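Local coordinates for protein purine nucleoside phosphorylase YlmD (Geobacillus stearothermophilus, PDB 6T1B) that catalyses the phosphorolysis of adenosine, inosine and S-methyl-5'-thioadenosine to the free base and a ribose 1-phosphate, and also deaminates adenosine, using zinc, at residues Ala26-Gly34 against Glu248-Arg256; Tyr173-Cys184 against His236-Cys246. All coordinates share one frame; numbering follows the deposited sequence. Where two conformers were deposited one is given.

Contact 1. Residues Ala26-Gly34 against Glu248-Arg256; sequences AGLTTKHGG and EALFFSHRR
Lys31, His32 and the backbone carbonyls of Glu248, Ala249 and Leu250 make the polar half of this contact: three donors on one segment meet three consecutive C=O groups on the other. Lys31 N binds Leu250 O at 2.9 Å through a bent bond (140° at the hydrogen). Lys31 NZ binds Glu248 O at 2.9 Å, almost in line with the carbonyl bond. His32 uses the ring: NE2 reaches Ala249 O at 2.8 Å, with the oxygen in the imidazole plane, while CG of Lys31 covers one ring face. With CG of Lys31 set between the backbone N and the carbonyl carbon (chi1 66°) and a bend at chi3 (-50°), the chain passes along Leu250 and Phe251 and brings NZ to the Glu248 carbonyl.

The contact joins the end of strand 25-29, a member of a mixed sheet, and the turn after it to the long loop that leads into strand 264-269, its neighbour in that sheet.

Charge is mixed around NZ. Arg256 NH2 lies 4.0 Å from Lys31 NZ, but it is engaged by Phe251 O, and the nearby Glu248 carboxylate probably offsets the two positive groups.

Apolar contacts flank the bonds. Lys31 CB sits over the face of the Phe252 ring, a CH-pi contact 3.9 Å from the centroid. Leu28 CD2 meets Phe251 CE2 at 3.9 Å, the two side chains crossing nearly at right angles, and Thr30 CG2 packs on Leu250 CD2. Met264 of strand 264-269 touches both phenylalanines.

Contact 2. Residues Tyr173-Cys184 against His236-Cys246; sequences YVAIGPAIGPCC and HIYVSERCTSC
Tyr173 and His236 both turn CG anti to the carbonyl carbon (chi1 -59° and -71°), which lays their rings one over the other in an offset stack with centroids 3.8 Å apart and planes 9° from parallel. Tyr173 CE1 sits over the centre of the imidazole, whose ND1 is held by the carbonyl of Ile172. At the other end, the SG of Cys243 stands anti to its backbone N, where it meets Gly181 N at 3.3 Å in an N-H...S bond and also accepts from Cys246 N.

Between these ends, strands 173-176 and 237-239 run parallel. Four nearly straight bonds join them and the residues flanking strand 237-239, alternating from Val174 N to His236 O, Tyr238 N to Val174 O, Ile176 N to Tyr238 O, and Ser240 N to Ile176 O. On the face bearing Val174, Ile176 CD1 rests against Ile237 CG2 and Val239 CG2, both at 4.1 Å, and helix 219-229 covers this side. Tyr238 turns its ring edge to Val174 O.

Beyond the strands the chains stay paired less regularly. Pro178 lies alongside Arg242, and Thr244 N reaches Ala179 O at 3.1 Å from well above the carbonyl plane. Ser240 OG accepts from Arg242 N in an ST turn and is also bonded to Asp4. Thr244 OG1 is bonded to Asp125.

The four sulfurs then converge, with Cys184 SG 3.6 Å from Cys246 SG and Cys183 SG 3.7 Å from Cys243 SG. All four ligate one zinc ion: a Cys4 site, built from the adjacent Cys183 and Cys184 and a CxxC pair, that clamps two loops together and is probably structural, distinct from the catalytic zinc.

Overall arrangement
From the N terminus, the chain first passes 26-34, which takes in most of inner strand 25-29 of one mixed sheet and the loop after it, and later 173-184, which begins as a strand of the other mixed sheet and then leaves it. Contact 2 closes when 236-246 returns beside it, adding edge strand 237-239 and completing the second zinc site. Only then does 248-256 close the larger loop of contact 1, so contact 2 is nested inside it. The centres of the two contacts lie about 13 Å apart, and Arg256 NH1 reaches back to Ser245 O, a probable hydrogen bond. The chain leaving strand 237-239 passes Cys243, Cys246 and 248-256 before entering strand 264-269, so one loop joins the two sheets.

Contact 1. Residues Ala26-Gly34 against Glu248-Arg256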
ATOM      1  N   ALA A  26       1.511  -1.533  11.857  1.00 15.08           N
ATOM      2  CA  ALA A  26       1.725  -1.214  10.449  1.00 15.00           C
ATOM      3  C   ALA A  26       2.702  -2.211   9.844  1.00 14.69           C
ATOM      4  O   ALA A  26       3.762  -2.466  10.420  1.00 15.85           O
ATOM      5  CB  ALA A  26       2.235   0.224  10.297  1.00 14.42           C
ATOM      6  N   GLY A  27       2.370  -2.753   8.680  1.00 11.92           N
ATOM      7  CA  GLY A  27       3.252  -3.718   8.072  1.00 11.54           C
ATOM      8  C   GLY A  27       2.726  -4.188   6.736  1.00 11.56           C
ATOM      9  O   GLY A  27       1.744  -3.667   6.197  1.00 10.28           O
ATOM     10  N   LEU A  28       3.426  -5.193   6.213  1.00 12.37           N
ATOM     11  CA  LEU A  28       3.072  -5.838   4.952  1.00 10.75           C
ATOM     12  C   LEU A  28       3.353  -7.329   5.127  1.00 11.06           C
ATOM     13  O   LEU A  28       4.418  -7.719   5.631  1.00 13.40           O
ATOM     14  CB  LEU A  28       3.931  -5.314   3.807  1.00 11.25           C
ATOM     15  CG  LEU A  28       3.668  -5.878   2.411  1.00 12.12           C
ATOM     16  CD1 LEU A  28       2.407  -5.305   1.795  1.00 12.68           C
ATOM     17  CD2 LEU A  28       4.826  -5.612   1.472  1.00 14.38           C
ATOM     18  N   THR A  29       2.391  -8.164   4.736  1.00 10.16           N
ATOM     19  CA  THR A  29       2.611  -9.606   4.870  1.00 11.38           C
ATOM     20  C   THR A  29       3.599 -10.104   3.816  1.00 11.82           C
ATOM     21  O   THR A  29       3.824  -9.452   2.797  1.00 11.33           O
ATOM     22  CB  THR A  29       1.289 -10.382   4.740  1.00 11.40           C
ATOM     23  OG1 THR A  29       0.664 -10.123   3.488  1.00 11.10           O
ATOM     24  CG2 THR A  29       0.337 -10.008   5.848  1.00 11.40           C
ATOM     25  N   THR A  30       4.185 -11.283   4.079  1.00 11.98           N
ATOM     26  CA  THR A  30       4.940 -12.027   3.078  1.00 11.83           C
ATOM     27  C   THR A  30       4.070 -13.192   2.614  1.00 13.64           C
ATOM     28  O   THR A  30       2.958 -13.397   3.095  1.00 13.94           O
ATOM     29  CB  THR A  30       6.260 -12.571   3.619  1.00 16.48           C
ATOM     30  OG1 THR A  30       5.940 -13.658   4.486  1.00 18.41           O
ATOM     31  CG2 THR A  30       7.051 -11.482   4.294  1.00 18.86           C
ATOM     32  N   LYS A  31       4.596 -13.992   1.705  1.00 13.29           N
ATOM     33  CA  LYS A  31       3.757 -14.989   1.061  1.00 14.03           C
ATOM     34  C   LYS A  31       3.614 -16.255   1.873  1.00 11.19           C
ATOM     35  O   LYS A  31       2.888 -17.164   1.447  1.00 12.73           O
ATOM     36  CB  LYS A  31       4.320 -15.332  -0.329  1.00 17.57           C
ATOM     37  CG  LYS A  31       5.621 -15.988  -0.291  1.00 15.82           C
ATOM     38  CD  LYS A  31       6.459 -15.825  -1.568  1.00 31.61           C
ATOM     39  CE  LYS A  31       5.702 -16.157  -2.837  1.00 23.21           C
ATOM     40  NZ  LYS A  31       6.687 -16.471  -3.954  1.00 21.68           N
ATOM     41  N   HIS A  32       4.313 -16.395   3.000  1.00 11.55           N
ATOM     42  CA  HIS A  32       4.389 -17.663   3.705  1.00 12.41           C
ATOM     43  C   HIS A  32       3.520 -17.724   4.958  1.00 13.25           C
ATOM     44  O   HIS A  32       3.207 -16.704   5.571  1.00 14.78           O
ATOM     45  CB  HIS A  32       5.835 -17.935   4.052  1.00 13.73           C
ATOM     46  CG  HIS A  32       6.692 -18.056   2.840  1.00 13.76           C
ATOM     47  ND1 HIS A  32       6.531 -19.077   1.930  1.00 14.46           N
ATOM     48  CD2 HIS A  32       7.662 -17.248   2.352  1.00 15.27           C
ATOM     49  CE1 HIS A  32       7.397 -18.907   0.944  1.00 17.19           C
ATOM     50  NE2 HIS A  32       8.104 -17.816   1.187  1.00 17.04           N
ATOM     51  N   GLY A  33       3.140 -18.943   5.319  1.00 12.91           N
ATOM     52  CA  GLY A  33       2.395 -19.200   6.536  1.00 14.40           C
ATOM     53  C   GLY A  33       0.907 -19.397   6.353  1.00 14.44           C
ATOM     54  O   GLY A  33       0.184 -19.472   7.354  1.00 14.64           O
ATOM     55  N   GLY A  34       0.430 -19.523   5.123  1.00 11.93           N
ATOM     56  CA  GLY A  34      -0.983 -19.597   4.843  1.00 14.31           C
ATOM     57  C   GLY A  34      -1.463 -20.957   4.377  1.00 11.78           C
ATOM     58  O   GLY A  34      -0.784 -21.979   4.515  1.00 13.75           O
ATOM     59  N   GLU A 248      11.684 -12.921  -4.624  1.00 21.75           N
ATOM     60  CA  GLU A 248      10.708 -13.958  -4.921  1.00 19.82           C
ATOM     61  C   GLU A 248      10.434 -14.873  -3.741  1.00 27.28           C
ATOM     62  O   GLU A 248       9.390 -15.533  -3.707  1.00 26.46           O
ATOM     63  CB  GLU A 248      11.116 -14.803  -6.117  1.00 25.93           C
ATOM     64  CG  GLU A 248      10.145 -15.954  -6.371  1.00 39.90           C
ATOM     65  CD  GLU A 248      10.324 -16.608  -7.727  1.00 96.84           C
ATOM     66  OE1 GLU A 248      11.460 -16.581  -8.246  1.00 71.23           O
ATOM     67  OE2 GLU A 248       9.325 -17.147  -8.271  1.00 51.60           O
ATOM     68  N   ALA A 249      11.362 -14.962  -2.788  1.00 23.81           N
ATOM     69  CA  ALA A 249      11.118 -15.822  -1.636  1.00 27.10           C
ATOM     70  C   ALA A 249      10.268 -15.143  -0.577  1.00 22.61           C
ATOM     71  O   ALA A 249       9.872 -15.807   0.394  1.00 23.38           O
ATOM     72  CB  ALA A 249      12.441 -16.242  -0.991  1.00 42.06           C
ATOM     73  N   LEU A 250       9.982 -13.856  -0.733  1.00 17.59           N
ATOM     74  CA  LEU A 250       9.125 -13.173   0.213  1.00 17.84           C
ATOM     75  C   LEU A 250       7.787 -12.793  -0.386  1.00 15.38           C
ATOM     76  O   LEU A 250       6.801 -12.749   0.344  1.00 13.91           O
ATOM     77  CB  LEU A 250       9.762 -11.876   0.726  1.00 22.60           C
ATOM     78  CG  LEU A 250      10.839 -11.969   1.797  1.00 25.35           C
ATOM     79  CD1 LEU A 250      11.249 -10.561   2.217  1.00 29.57           C
ATOM     80  CD2 LEU A 250      10.346 -12.778   2.973  1.00 27.66           C
ATOM     81  N   PHE A 251       7.722 -12.483  -1.695  1.00 12.86           N
ATOM     82  CA  PHE A 251       6.590 -11.763  -2.243  1.00 12.01           C
ATOM     83  C   PHE A 251       5.953 -12.370  -3.480  1.00 11.70           C
ATOM     84  O   PHE A 251       6.647 -12.931  -4.339  1.00 12.40           O
ATOM     85  CB  PHE A 251       6.972 -10.331  -2.616  1.00 11.92           C
ATOM     86  CG  PHE A 251       7.520  -9.528  -1.469  1.00 13.94           C
ATOM     87  CD1 PHE A 251       8.792  -8.991  -1.538  1.00 16.39           C
ATOM     88  CD2 PHE A 251       6.754  -9.274  -0.353  1.00 12.53           C
ATOM     89  CE1 PHE A 251       9.302  -8.211  -0.501  1.00 17.24           C
ATOM     90  CE2 PHE A 251       7.244  -8.505   0.684  1.00 14.85           C
ATOM     91  CZ  PHE A 251       8.534  -7.978   0.597  1.00 14.45           C
ATOM     92  N   PHE A 252       4.617 -12.271  -3.542  1.00 10.42           N
ATOM     93  CA  PHE A 252       3.898 -12.406  -4.792  1.00 10.33           C
ATOM     94  C   PHE A 252       4.248 -11.209  -5.669  1.00 11.32           C
ATOM     95  O   PHE A 252       4.437 -10.098  -5.180  1.00 11.30           O
ATOM     96  CB  PHE A 252       2.391 -12.373  -4.570  1.00  9.26           C
ATOM     97  CG  PHE A 252       1.882 -13.419  -3.614  1.00  9.07           C
ATOM     98  CD1 PHE A 252       1.305 -13.034  -2.391  1.00 12.32           C
ATOM     99  CD2 PHE A 252       1.939 -14.769  -3.910  1.00 10.95           C
ATOM    100  CE1 PHE A 252       0.829 -14.005  -1.504  1.00 12.11           C
ATOM    101  CE2 PHE A 252       1.469 -15.714  -3.027  1.00 11.14           C
ATOM    102  CZ  PHE A 252       0.889 -15.314  -1.831  1.00 10.52           C
ATOM    103  N   SER A 253       4.262 -11.419  -6.982  1.00  9.82           N
ATOM    104  CA  SER A 253       4.528 -10.348  -7.927  1.00 10.30           C
ATOM    105  C   SER A 253       3.677 -10.568  -9.165  1.00  9.49           C
ATOM    106  O   SER A 253       3.877 -11.545  -9.880  1.00 10.93           O
ATOM    107  CB  SER A 253       6.007 -10.306  -8.323  1.00 11.76           C
ATOM    108  OG  SER A 253       6.231  -9.420  -9.398  1.00 11.98           O
ATOM    109  N   HIS A 254       2.758  -9.646  -9.426  1.00 10.11           N
ATOM    110  CA  HIS A 254       1.945  -9.747 -10.637  1.00 10.62           C
ATOM    111  C   HIS A 254       2.797  -9.872 -11.885  1.00 11.75           C
ATOM    112  O   HIS A 254       2.489 -10.670 -12.778  1.00 13.52           O
ATOM    113  CB  HIS A 254       1.059  -8.509 -10.703  1.00 11.81           C
ATOM    114  CG  HIS A 254       0.259  -8.405 -11.957  1.00 13.47           C
ATOM    115  ND1 HIS A 254      -0.912  -9.103 -12.141  1.00 15.03           N
ATOM    116  CD2 HIS A 254       0.463  -7.693 -13.087  1.00 20.11           C
ATOM    117  CE1 HIS A 254      -1.396  -8.830 -13.336  1.00 13.03           C
ATOM    118  NE2 HIS A 254      -0.579  -7.979 -13.935  1.00 21.68           N
ATOM    119  N   ARG A 255       3.883  -9.107 -11.970  1.00 11.34           N
ATOM    120  CA  ARG A 255       4.711  -9.152 -13.164  1.00 13.52           C
ATOM    121  C   ARG A 255       5.538 -10.432 -13.215  1.00 13.43           C
ATOM    122  O   ARG A 255       5.546 -11.133 -14.233  1.00 15.29           O
ATOM    123  CB  ARG A 255       5.603  -7.922 -13.276  1.00 16.99           C
ATOM    124  CG  ARG A 255       6.426  -7.922 -14.562  1.00 24.88           C
ATOM    125  CD  ARG A 255       7.055  -6.568 -14.860  1.00 61.35           C
ATOM    126  NE  ARG A 255       6.115  -5.671 -15.526  1.00 74.51           N
ATOM    127  CZ  ARG A 255       6.360  -5.008 -16.656  1.00 58.16           C
ATOM    128  NH1 ARG A 255       7.536  -5.107 -17.269  1.00 55.61           N
ATOM    129  NH2 ARG A 255       5.420  -4.223 -17.159  1.00 66.78           N
ATOM    130  N   ARG A 256       6.262 -10.752 -12.127  1.00 12.55           N
ATOM    131  CA  ARG A 256       7.164 -11.906 -12.193  1.00 14.00           C
ATOM    132  C   ARG A 256       6.374 -13.194 -12.345  1.00 13.60           C
ATOM    133  O   ARG A 256       6.808 -14.126 -13.032  1.00 15.64           O
ATOM    134  CB  ARG A 256       8.008 -11.993 -10.921  1.00 14.61           C
ATOM    135  CG  ARG A 256       9.074 -13.089 -10.929  1.00 15.49           C
ATOM    136  CD  ARG A 256       9.618 -13.376  -9.538  1.00 20.16           C
ATOM    137  NE  ARG A 256       8.529 -13.838  -8.707  1.00 21.99           N
ATOM    138  CZ  ARG A 256       8.123 -13.290  -7.562  1.00 14.99           C
ATOM    139  NH1 ARG A 256       8.750 -12.271  -7.011  1.00 17.53           N
ATOM    140  NH2 ARG A 256       7.087 -13.821  -6.959  1.00 14.41           N
TER

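Contact 2. Residues Tyr173-Cys184 against His236-Cys246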
ATOM      1  N   TYR A 173       3.901  11.940   8.156  1.00 14.48           N
ATOM      2  CA  TYR A 173       5.024  11.051   7.903  1.00 15.16           C
ATOM      3  C   TYR A 173       4.529   9.927   7.013  1.00 14.35           C
ATOM      4  O   TYR A 173       3.369   9.506   7.095  1.00 13.68           O
ATOM      5  CB  TYR A 173       5.592  10.481   9.200  1.00 16.57           C
ATOM      6  CG  TYR A 173       6.072  11.529  10.167  1.00 17.19           C
ATOM      7  CD1 TYR A 173       7.423  11.827  10.296  1.00 19.23           C
ATOM      8  CD2 TYR A 173       5.179  12.202  10.981  1.00 19.11           C
ATOM      9  CE1 TYR A 173       7.860  12.784  11.186  1.00 22.15           C
ATOM     10  CE2 TYR A 173       5.614  13.160  11.877  1.00 21.62           C
ATOM     11  CZ  TYR A 173       6.947  13.446  11.977  1.00 19.96           C
ATOM     12  OH  TYR A 173       7.352  14.391  12.891  1.00 23.57           O
ATOM     13  N   VAL A 174       5.401   9.466   6.126  1.00 14.29           N
ATOM     14  CA  VAL A 174       5.024   8.506   5.096  1.00 12.57           C
ATOM     15  C   VAL A 174       6.045   7.385   5.043  1.00 14.66           C
ATOM     16  O   VAL A 174       7.251   7.638   5.127  1.00 13.86           O
ATOM     17  CB  VAL A 174       4.918   9.177   3.707  1.00 12.67           C
ATOM     18  CG1 VAL A 174       4.748   8.113   2.652  1.00 16.61           C
ATOM     19  CG2 VAL A 174       3.780  10.203   3.695  1.00 17.16           C
ATOM     20  N   ALA A 175       5.576   6.153   4.878  1.00 12.71           N
ATOM     21  CA  ALA A 175       6.451   5.049   4.517  1.00 12.50           C
ATOM     22  C   ALA A 175       5.966   4.522   3.175  1.00 12.04           C
ATOM     23  O   ALA A 175       4.773   4.257   3.000  1.00 11.62           O
ATOM     24  CB  ALA A 175       6.426   3.943   5.556  1.00 12.55           C
ATOM     25  N   ILE A 176       6.882   4.405   2.218  1.00 12.58           N
ATOM     26  CA  ILE A 176       6.602   3.801   0.920  1.00 12.31           C
ATOM     27  C   ILE A 176       7.144   2.387   1.006  1.00 12.99           C
ATOM     28  O   ILE A 176       8.341   2.199   1.269  1.00 13.66           O
ATOM     29  CB  ILE A 176       7.247   4.618  -0.202  1.00 14.06           C
ATOM     30  CG1 ILE A 176       6.519   5.954  -0.340  1.00 15.68           C
ATOM     31  CG2 ILE A 176       7.238   3.858  -1.515  1.00 17.10           C
ATOM     32  CD1 ILE A 176       7.251   6.962  -1.170  1.00 16.45           C
ATOM     33  N   GLY A 177       6.271   1.403   0.871  1.00 12.86           N
ATOM     34  CA  GLY A 177       6.623   0.030   1.151  1.00 14.07           C
ATOM     35  C   GLY A 177       7.146  -0.731  -0.046  1.00 13.32           C
ATOM     36  O   GLY A 177       7.335  -0.169  -1.135  1.00 13.76           O
ATOM     37  N   PRO A 178       7.405  -2.021   0.152  1.00 12.28           N
ATOM     38  CA  PRO A 178       7.896  -2.883  -0.932  1.00 13.77           C
ATOM     39  C   PRO A 178       6.978  -2.853  -2.144  1.00 12.95           C
ATOM     40  O   PRO A 178       5.755  -2.931  -2.018  1.00 14.13           O
ATOM     41  CB  PRO A 178       7.928  -4.268  -0.283  1.00 14.56           C
ATOM     42  CG  PRO A 178       8.140  -3.986   1.172  1.00 16.53           C
ATOM     43  CD  PRO A 178       7.319  -2.746   1.434  1.00 15.15           C
ATOM     44  N   ALA A 179       7.592  -2.797  -3.320  1.00 13.03           N
ATOM     45  CA  ALA A 179       6.882  -2.641  -4.580  1.00 13.24           C
ATOM     46  C   ALA A 179       7.845  -3.013  -5.684  1.00 14.60           C
ATOM     47  O   ALA A 179       9.027  -3.263  -5.443  1.00 15.98           O
ATOM     48  CB  ALA A 179       6.366  -1.214  -4.748  1.00 13.79           C
ATOM     49  N   ILE A 180       7.343  -3.080  -6.908  1.00 13.43           N
ATOM     50  CA  ILE A 180       8.214  -3.443  -8.011  1.00 14.72           C
ATOM     51  C   ILE A 180       9.179  -2.292  -8.274  1.00 15.64           C
ATOM     52  O   ILE A 180       8.790  -1.123  -8.280  1.00 18.29           O
ATOM     53  CB  ILE A 180       7.392  -3.823  -9.250  1.00 14.72           C
ATOM     54  CG1 ILE A 180       8.275  -4.502 -10.283  1.00 18.02           C
ATOM     55  CG2 ILE A 180       6.666  -2.627  -9.798  1.00 17.18           C
ATOM     56  CD1 ILE A 180       7.500  -5.070 -11.442  1.00 20.69           C
ATOM     57  N   GLY A 181      10.441  -2.625  -8.498  1.00 19.52           N
ATOM     58  CA  GLY A 181      11.457  -1.632  -8.752  1.00 19.88           C
ATOM     59  C   GLY A 181      11.709  -1.435 -10.230  1.00 21.12           C
ATOM     60  O   GLY A 181      11.260  -2.206 -11.076  1.00 20.58           O
ATOM     61  N   PRO A 182      12.462  -0.379 -10.558  1.00 20.96           N
ATOM     62  CA  PRO A 182      12.812  -0.132 -11.959  1.00 21.11           C
ATOM     63  C   PRO A 182      13.710  -1.205 -12.509  1.00 26.12           C
ATOM     64  O   PRO A 182      13.820  -1.344 -13.735  1.00 32.10           O
ATOM     65  CB  PRO A 182      13.514   1.229 -11.917  1.00 28.49           C
ATOM     66  CG  PRO A 182      14.020   1.356 -10.506  1.00 26.32           C
ATOM     67  CD  PRO A 182      13.028   0.622  -9.641  1.00 22.48           C
ATOM     68  N   CYS A 183      14.379  -1.954 -11.623  1.00 25.22           N
ATOM     69  CA  CYS A 183      15.085  -3.167 -12.015  1.00 34.35           C
ATOM     70  C   CYS A 183      14.217  -4.109 -12.840  1.00 29.62           C
ATOM     71  O   CYS A 183      14.737  -4.825 -13.703  1.00 34.83           O
ATOM     72  CB  CYS A 183      15.555  -3.896 -10.746  1.00 29.80           C
ATOM     73  SG  CYS A 183      14.415  -3.799  -9.305  1.00 27.81           S
ATOM     74  N   CYS A 184      12.901  -4.124 -12.580  1.00 28.50           N
ATOM     75  CA  CYS A 184      11.999  -5.112 -13.149  1.00 30.65           C
ATOM     76  C   CYS A 184      10.769  -4.540 -13.846  1.00 27.23           C
ATOM     77  O   CYS A 184      10.018  -5.313 -14.443  1.00 30.97           O
ATOM     78  CB  CYS A 184      11.482  -6.052 -12.037  1.00 27.64           C
ATOM     79  SG  CYS A 184      12.755  -6.963 -11.112  1.00 29.29           S
ATOM     80  N   HIS A 236      10.548  13.218   6.513  1.00 15.81           N
ATOM     81  CA  HIS A 236       9.388  12.491   6.989  1.00 15.52           C
ATOM     82  C   HIS A 236       8.989  11.337   6.084  1.00 14.28           C
ATOM     83  O   HIS A 236       7.991  10.669   6.376  1.00 15.26           O
ATOM     84  CB  HIS A 236       8.187  13.428   7.110  1.00 16.45           C
ATOM     85  CG  HIS A 236       8.278  14.425   8.226  1.00 16.99           C
ATOM     86  ND1 HIS A 236       7.151  14.980   8.780  1.00 17.14           N
ATOM     87  CD2 HIS A 236       9.332  14.957   8.892  1.00 19.34           C
ATOM     88  CE1 HIS A 236       7.500  15.822   9.738  1.00 18.44           C
ATOM     89  NE2 HIS A 236       8.818  15.818   9.834  1.00 18.43           N
ATOM     90  N   ILE A 237       9.698  11.134   4.970  1.00 14.49           N
ATOM     91  CA  ILE A 237       9.340  10.132   3.966  1.00 14.96           C
ATOM     92  C   ILE A 237      10.398   9.040   3.982  1.00 17.24           C
ATOM     93  O   ILE A 237      11.577   9.302   3.678  1.00 18.84           O
ATOM     94  CB  ILE A 237       9.243  10.730   2.555  1.00 14.81           C
ATOM     95  CG1 ILE A 237       8.200  11.843   2.516  1.00 15.03           C
ATOM     96  CG2 ILE A 237       8.883   9.632   1.546  1.00 15.47           C
ATOM     97  CD1 ILE A 237       8.287  12.700   1.252  1.00 17.38           C
ATOM     98  N   TYR A 238       9.971   7.826   4.320  1.00 14.93           N
ATOM     99  CA  TYR A 238      10.834   6.660   4.411  1.00 15.64           C
ATOM    100  C   TYR A 238      10.485   5.736   3.262  1.00 15.53           C
ATOM    101  O   TYR A 238       9.303   5.502   3.008  1.00 16.43           O
ATOM    102  CB  TYR A 238      10.552   5.928   5.722  1.00 16.50           C
ATOM    103  CG  TYR A 238      10.846   6.744   6.968  1.00 18.04           C
ATOM    104  CD1 TYR A 238       9.971   7.731   7.394  1.00 19.52           C
ATOM    105  CD2 TYR A 238      11.995   6.522   7.717  1.00 21.75           C
ATOM    106  CE1 TYR A 238      10.235   8.491   8.538  1.00 22.76           C
ATOM    107  CE2 TYR A 238      12.260   7.264   8.864  1.00 23.64           C
ATOM    108  CZ  TYR A 238      11.371   8.242   9.261  1.00 20.76           C
ATOM    109  OH  TYR A 238      11.640   8.979  10.404  1.00 31.65           O
ATOM    110  N   VAL A 239      11.490   5.222   2.561  1.00 15.97           N
ATOM    111  CA  VAL A 239      11.248   4.425   1.355  1.00 14.80           C
ATOM    112  C   VAL A 239      11.921   3.069   1.521  1.00 16.20           C
ATOM    113  O   VAL A 239      13.140   2.990   1.699  1.00 19.39           O
ATOM    114  CB  VAL A 239      11.778   5.135   0.099  1.00 18.81           C
ATOM    115  CG1 VAL A 239      11.473   4.338  -1.144  1.00 19.00           C
ATOM    116  CG2 VAL A 239      11.190   6.532  -0.021  1.00 18.27           C
ATOM    117  N   SER A 240      11.138   1.998   1.441  1.00 14.81           N
ATOM    118  CA  SER A 240      11.704   0.657   1.405  1.00 14.51           C
ATOM    119  C   SER A 240      12.462   0.433   0.101  1.00 14.89           C
ATOM    120  O   SER A 240      12.001   0.832  -0.972  1.00 17.68           O
ATOM    121  CB  SER A 240      10.577  -0.375   1.483  1.00 16.39           C
ATOM    122  OG  SER A 240      11.073  -1.702   1.445  1.00 16.60           O
ATOM    123  N   GLU A 241      13.598  -0.256   0.187  1.00 17.17           N
ATOM    124  CA  GLU A 241      14.352  -0.644  -0.997  1.00 20.48           C
ATOM    125  C   GLU A 241      13.930  -2.014  -1.535  1.00 19.17           C
ATOM    126  O   GLU A 241      14.487  -2.469  -2.543  1.00 22.06           O
ATOM    127  CB  GLU A 241      15.857  -0.676  -0.705  1.00 23.24           C
ATOM    128  CG  GLU A 241      16.419   0.520   0.050  1.00 29.43           C
ATOM    129  CD  GLU A 241      16.730   1.701  -0.838  1.00 68.14           C
ATOM    130  OE1 GLU A 241      17.494   2.587  -0.397  1.00 89.36           O
ATOM    131  OE2 GLU A 241      16.210   1.745  -1.973  1.00 84.69           O
ATOM    132  N   ARG A 242      12.987  -2.686  -0.885  1.00 16.73           N
ATOM    133  CA  ARG A 242      12.633  -4.039  -1.286  1.00 16.38           C
ATOM    134  C   ARG A 242      11.817  -4.014  -2.570  1.00 17.83           C
ATOM    135  O   ARG A 242      10.834  -3.265  -2.689  1.00 16.02           O
ATOM    136  CB  ARG A 242      11.824  -4.712  -0.182  1.00 18.70           C
ATOM    137  CG  ARG A 242      12.571  -4.905   1.109  1.00 20.24           C
ATOM    138  CD  ARG A 242      11.635  -5.493   2.134  1.00 20.07           C
ATOM    139  NE  ARG A 242      12.253  -5.719   3.433  1.00 21.49           N
ATOM    140  CZ  ARG A 242      12.892  -6.829   3.786  1.00 23.54           C
ATOM    141  NH1 ARG A 242      13.035  -7.823   2.928  1.00 25.35           N
ATOM    142  NH2 ARG A 242      13.404  -6.927   5.006  1.00 29.06           N
ATOM    143  N   CYS A 243      12.199  -4.884  -3.516  1.00 17.86           N
ATOM    144  CA  CYS A 243      11.479  -5.073  -4.773  1.00 16.08           C
ATOM    145  C   CYS A 243      10.685  -6.373  -4.691  1.00 17.87           C
ATOM    146  O   CYS A 243      11.262  -7.434  -4.428  1.00 17.48           O
ATOM    147  CB  CYS A 243      12.461  -5.185  -5.952  1.00 18.28           C
ATOM    148  SG  CYS A 243      11.668  -5.549  -7.537  1.00 20.08           S
ATOM    149  N   THR A 244       9.373  -6.284  -4.960  1.00 15.17           N
ATOM    150  CA  THR A 244       8.495  -7.451  -4.922  1.00 15.48           C
ATOM    151  C   THR A 244       8.851  -8.464  -6.000  1.00 16.14           C
ATOM    152  O   THR A 244       8.727  -9.670  -5.776  1.00 16.03           O
ATOM    153  CB  THR A 244       7.031  -7.024  -5.080  1.00 14.62           C
ATOM    154  OG1 THR A 244       6.904  -6.113  -6.184  1.00 15.55           O
ATOM    155  CG2 THR A 244       6.561  -6.326  -3.867  1.00 14.98           C
ATOM    156  N   SER A 245       9.242  -7.984  -7.189  1.00 14.67           N
ATOM    157  CA  SER A 245       9.635  -8.917  -8.229  0.72 15.71           C
ATOM    158  C   SER A 245      10.947  -9.609  -7.878  1.00 17.79           C
ATOM    159  O   SER A 245      11.058 -10.818  -8.083  1.00 18.88           O
ATOM    160  CB  SER A 245       9.708  -8.238  -9.603  0.72 15.30           C
ATOM    161  OG  SER A 245      10.363  -9.072 -10.554  0.72 18.48           O
ATOM    162  N   CYS A 246      11.924  -8.881  -7.346  1.00 16.64           N
ATOM    163  CA  CYS A 246      13.236  -9.446  -7.088  1.00 18.15           C
ATOM    164  C   CYS A 246      13.228 -10.439  -5.939  1.00 19.13           C
ATOM    165  O   CYS A 246      13.909 -11.458  -5.991  1.00 20.58           O
ATOM    166  CB  CYS A 246      14.208  -8.320  -6.734  1.00 17.21           C
ATOM    167  SG  CYS A 246      14.841  -7.387  -8.173  1.00 28.65           S
TER